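Lyase/mutase (Burkholderia cenocepacia, PDB 4LSB) is a magnesium-binding TIM-barrel lyase/mutase of the phosphoenolpyruvate phosphomutase family. Local coordinates at residues B[95-98]-B[99-102]; B[107-110]-B[111-115]. One frame throughout, in Å; residues are numbered along the deposited sequence.

Contact 1: residues B[95-98]-B[99-102]. With MG (magnesium ion), chain E.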
loop_
_atom_site.group_PDB
_atom_site.type_symbol
_atom_site.label_atom_id
_atom_site.label_comp_id
_atom_site.label_asym_id
_atom_site.label_seq_id
_atom_site.Cartn_x
_atom_site.Cartn_y
_atom_site.Cartn_z
ATOM N N ASP B 95 1.385 -5.332 -16.467
ATOM C CA ASP B 95 1.150 -6.751 -16.353
ATOM C C ASP B 95 -0.323 -6.984 -16.729
ATOM O O ASP B 95 -1.194 -6.511 -16.022
ATOM C CB ASP B 95 1.416 -7.133 -14.919
ATOM C CG ASP B 95 1.156 -8.577 -14.622
ATOM O OD1 ASP B 95 0.747 -9.366 -15.522
ATOM O OD2 ASP B 95 1.444 -8.900 -13.455
ATOM N N LEU B 96 -0.553 -7.666 -17.856
ATOM C CA LEU B 96 -1.909 -7.874 -18.420
ATOM C C LEU B 96 -2.249 -9.341 -18.415
ATOM O O LEU B 96 -3.033 -9.829 -19.247
ATOM C CB LEU B 96 -1.967 -7.334 -19.828
ATOM C CG LEU B 96 -1.670 -5.866 -19.885
ATOM C CD1 LEU B 96 -1.501 -5.434 -21.332
ATOM C CD2 LEU B 96 -2.721 -5.074 -19.119
ATOM N N GLU B 97 -1.645 -10.039 -17.460
ATOM C CA GLU B 97 -1.936 -11.457 -17.198
ATOM C C GLU B 97 -1.905 -12.207 -18.538
ATOM O O GLU B 97 -0.989 -12.012 -19.343
ATOM C CB GLU B 97 -3.327 -11.578 -16.543
ATOM C CG GLU B 97 -3.561 -10.634 -15.371
ATOM C CD GLU B 97 -3.165 -11.267 -14.059
ATOM O OE1 GLU B 97 -4.060 -11.523 -13.215
ATOM O OE2 GLU B 97 -1.966 -11.517 -13.907
ATOM N N ASN B 98 -2.934 -13.019 -18.805
ATOM C CA ASN B 98 -3.049 -13.743 -20.090
ATOM C C ASN B 98 -3.887 -12.969 -21.131
ATOM O O ASN B 98 -4.386 -13.563 -22.101
ATOM C CB ASN B 98 -3.642 -15.129 -19.816
ATOM C CG ASN B 98 -5.114 -15.062 -19.458
ATOM O OD1 ASN B 98 -5.579 -14.086 -18.828
ATOM N ND2 ASN B 98 -5.865 -16.061 -19.879
ATOM N N GLY B 99 -4.039 -11.649 -20.935
ATOM C CA GLY B 99 -4.918 -10.819 -21.793
ATOM C C GLY B 99 -6.395 -10.861 -21.356
ATOM O O GLY B 99 -7.251 -10.295 -22.046
ATOM N N PHE B 100 -6.671 -11.507 -20.211
ATOM C CA PHE B 100 -8.019 -11.552 -19.553
ATOM C C PHE B 100 -9.058 -12.396 -20.310
ATOM O O PHE B 100 -10.277 -12.174 -20.246
ATOM C CB PHE B 100 -8.524 -10.128 -19.234
ATOM C CG PHE B 100 -7.590 -9.377 -18.345
ATOM C CD1 PHE B 100 -7.550 -9.664 -16.990
ATOM C CD2 PHE B 100 -6.699 -8.474 -18.860
ATOM C CE1 PHE B 100 -6.649 -9.028 -16.172
ATOM C CE2 PHE B 100 -5.782 -7.822 -18.042
ATOM C CZ PHE B 100 -5.782 -8.079 -16.687
ATOM N N GLY B 101 -8.557 -13.386 -21.025
ATOM C CA GLY B 101 -9.369 -14.216 -21.871
ATOM C C GLY B 101 -8.473 -15.080 -22.733
ATOM O O GLY B 101 -7.265 -14.824 -22.891
ATOM N N ASP B 102 -9.064 -16.122 -23.278
ATOM C CA ASP B 102 -8.361 -17.050 -24.157
ATOM C C ASP B 102 -8.211 -16.574 -25.587
ATOM O O ASP B 102 -7.220 -16.886 -26.217
ATOM C CB ASP B 102 -9.095 -18.395 -24.206
ATOM C CG ASP B 102 -9.224 -19.041 -22.847
ATOM O OD1 ASP B 102 -8.381 -18.812 -21.962
ATOM O OD2 ASP B 102 -10.197 -19.787 -22.658
HETATM MG MG MG E . -0.613 -12.423 -12.608
HETATM O O HOH W 1 0.983 -11.821 -14.327
HETATM O O HOH W 2 -8.785 -16.450 -19.536
HETATM O O HOH W 3 -0.856 -14.304 -13.691
HETATM O O HOH W 4 0.954 -12.994 -11.453
#
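The carbonyl O of Leu96 takes the N-H of Gly99 at 2.7 Å and closes a type II' beta turn over Leu96 to Gly99, in the loop on the metal-binding side of this TIM barrel. The flank of Leu96 lies against Phe100, with CB 4.2 Å from ring atom CE2. At Glu97 the backbone N-H is received by Asp95 OD1, forming an Asx turn; the same oxygen also accepts a hydrogen bond from a water that is itself a magnesium ligand. Asp95 is thus a second-shell residue, tying the coordination sphere to the start of the turn. Glu97 is bent at chi2 (-91°), which carries OE2 to the magnesium ion at 2.1 Å, where Ser58 and three waters are also ligands. The same side chain crosses Phe100, its CB over one ring face and its CG 3.6 Å from Phe100 CE1, with the carboxylate and ring planes 50° apart. Asn98 turns its amide back over the loop: with CG between the backbone N and the carbonyl carbon (chi1 72°), OD1 comes 3.1 Å from Phe100 N, the donor above the amide carbonyl plane and the bond well short of straight. Asn98 ND2 bonds to Tyr136 and to a water, which in turn makes a weak bond to Asp102 OD1, another partner of Tyr136. The loop leads from strand 92-95 into helix 104-116, with Leu96 packed on that helix and on Ile124 of strand 121-125, while Phe100 reaches Arg74 and Met77 of helix 74-88.

Contact 2: residues B[107-110]-B[111-115]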
loop_
_atom_site.group_PDB
_atom_site.type_symbol
_atom_site.label_atom_id
_atom_site.label_comp_id
_atom_site.label_asym_id
_atom_site.label_seq_id
_atom_site.Cartn_x
_atom_site.Cartn_y
_atom_site.Cartn_z
ATOM N N VAL B 107 -7.251 -10.663 -26.159
ATOM C CA VAL B 107 -5.880 -10.198 -25.976
ATOM C C VAL B 107 -5.657 -8.853 -26.707
ATOM O O VAL B 107 -5.187 -7.857 -26.112
ATOM C CB VAL B 107 -4.916 -11.278 -26.485
ATOM C CG1 VAL B 107 -3.470 -10.730 -26.532
ATOM C CG2 VAL B 107 -5.025 -12.519 -25.608
ATOM N N ALA B 108 -6.048 -8.816 -27.985
ATOM C CA ALA B 108 -5.902 -7.580 -28.752
ATOM C C ALA B 108 -6.656 -6.407 -28.109
ATOM O O ALA B 108 -6.111 -5.328 -27.975
ATOM C CB ALA B 108 -6.368 -7.760 -30.181
ATOM N N GLU B 109 -7.899 -6.625 -27.708
ATOM C CA GLU B 109 -8.665 -5.573 -27.039
ATOM C C GLU B 109 -7.987 -5.146 -25.736
ATOM O O GLU B 109 -7.880 -3.967 -25.437
ATOM C CB GLU B 109 -10.083 -6.046 -26.759
ATOM C CG GLU B 109 -10.957 -5.027 -26.048
ATOM C CD GLU B 109 -11.314 -3.792 -26.882
ATOM O OE1 GLU B 109 -10.914 -3.691 -28.073
ATOM O OE2 GLU B 109 -12.008 -2.897 -26.331
ATOM N N THR B 110 -7.492 -6.117 -24.981
ATOM C CA THR B 110 -6.770 -5.790 -23.752
ATOM C C THR B 110 -5.566 -4.858 -24.012
ATOM O O THR B 110 -5.329 -3.866 -23.275
ATOM C CB THR B 110 -6.353 -7.081 -23.023
ATOM O OG1 THR B 110 -7.522 -7.741 -22.539
ATOM C CG2 THR B 110 -5.482 -6.761 -21.837
ATOM N N ILE B 111 -4.797 -5.146 -25.057
ATOM C CA ILE B 111 -3.693 -4.262 -25.424
ATOM C C ILE B 111 -4.193 -2.840 -25.735
ATOM O O ILE B 111 -3.635 -1.847 -25.265
ATOM C CB ILE B 111 -2.895 -4.786 -26.653
ATOM C CG1 ILE B 111 -2.163 -6.088 -26.330
ATOM C CG2 ILE B 111 -1.922 -3.711 -27.166
ATOM C CD1 ILE B 111 -1.147 -5.968 -25.182
ATOM N N ARG B 112 -5.252 -2.716 -26.518
ATOM C CA ARG B 112 -5.785 -1.366 -26.849
ATOM C C ARG B 112 -6.231 -0.622 -25.623
ATOM O O ARG B 112 -5.979 0.560 -25.490
ATOM C CB ARG B 112 -6.985 -1.447 -27.784
ATOM C CG ARG B 112 -6.701 -1.949 -29.168
ATOM C CD ARG B 112 -7.911 -1.646 -30.065
ATOM N NE ARG B 112 -8.902 -2.726 -29.931
ATOM C CZ ARG B 112 -8.799 -3.915 -30.536
ATOM N NH1 ARG B 112 -7.769 -4.154 -31.350
ATOM N NH2 ARG B 112 -9.735 -4.858 -30.332
ATOM N N LEU B 113 -6.946 -1.324 -24.749
ATOM C CA LEU B 113 -7.413 -0.728 -23.498
ATOM C C LEU B 113 -6.265 -0.317 -22.566
ATOM O O LEU B 113 -6.343 0.685 -21.865
ATOM C CB LEU B 113 -8.356 -1.689 -22.771
ATOM C CG LEU B 113 -9.715 -1.882 -23.476
ATOM C CD1 LEU B 113 -10.453 -3.064 -22.870
ATOM C CD2 LEU B 113 -10.546 -0.608 -23.472
ATOM N N ALA B 114 -5.209 -1.111 -22.544
ATOM C CA ALA B 114 -4.089 -0.823 -21.655
ATOM C C ALA B 114 -3.401 0.420 -22.167
ATOM O O ALA B 114 -3.033 1.281 -21.399
ATOM C CB ALA B 114 -3.115 -1.974 -21.595
ATOM N N ALA B 115 -3.289 0.553 -23.485
ATOM C CA ALA B 115 -2.703 1.760 -24.056
ATOM C C ALA B 115 -3.569 2.974 -23.759
ATOM O O ALA B 115 -3.066 4.035 -23.378
ATOM C CB ALA B 115 -2.468 1.601 -25.565
#
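Glu109 and Arg112 form an i to i+3 salt bridge on helix 104-116, the helix of a beta-alpha-beta crossover in the TIM barrel. Arg112 comes side-on, with NE and NH2 both directed at the single oxygen OE1 of Glu109, at 2.9 and 2.8 Å respectively. OE1 lies close to the guanidinium plane, while the carboxylate is turned 58° from it; NH2 meets the anti lone pair, whereas NE comes from the syn side, 32° out of the carboxylate plane. A bend at chi3 (-85°) folds the arginine back along the helix, so that one guanidinium face lies over the backbone, with Ala108 O above its centre. The other oxygen of Glu109, OE2, rests near Leu113, whose CD1 also packs 3.8 Å from Glu109 CG. Beneath these side chains, four successive i to i+4 backbone bonds, from Ile111 N to Val107 O through Ala114 N to Thr110 O, keep the helix regular, so that Glu109 and Arg112 project from neighbouring turns. Farther out, Arg74 and Leu78 of helix 74-88 meet Leu113, and Arg74 also touches Glu109. The inward side carries Val107 and Ile111, which pack on Ile124 of strand 121-125 and on helix 138-153. Thr110 OG1 bonds to Gly99 O, Thr106 O and Arg74 NH1, while on the next turn Ala114 CB sits 3.4 Å from Thr110 O.

Both contacts belong to one beta-alpha-beta unit: contact 1 is the loop leaving strand 92-95, contact 2 the body of the following helix. Their centres are about 10 Å apart, and they meet directly where Phe100 CD2 packs 3.6 Å from Thr110 CG2 and Leu96 CD1 lies 3.8 Å from Ala114 CB. Each is partly buried, but differently. Contact 1 buries carboxylates beside the magnesium ion, with waters and turn hydrogen bonds around them, together with the apolar Leu96, which faces the helix. Contact 2 keeps apolar residues on its inner side and sets its salt bridge on the outer surface. Arg74 touches both contacts, as does strand 121-125.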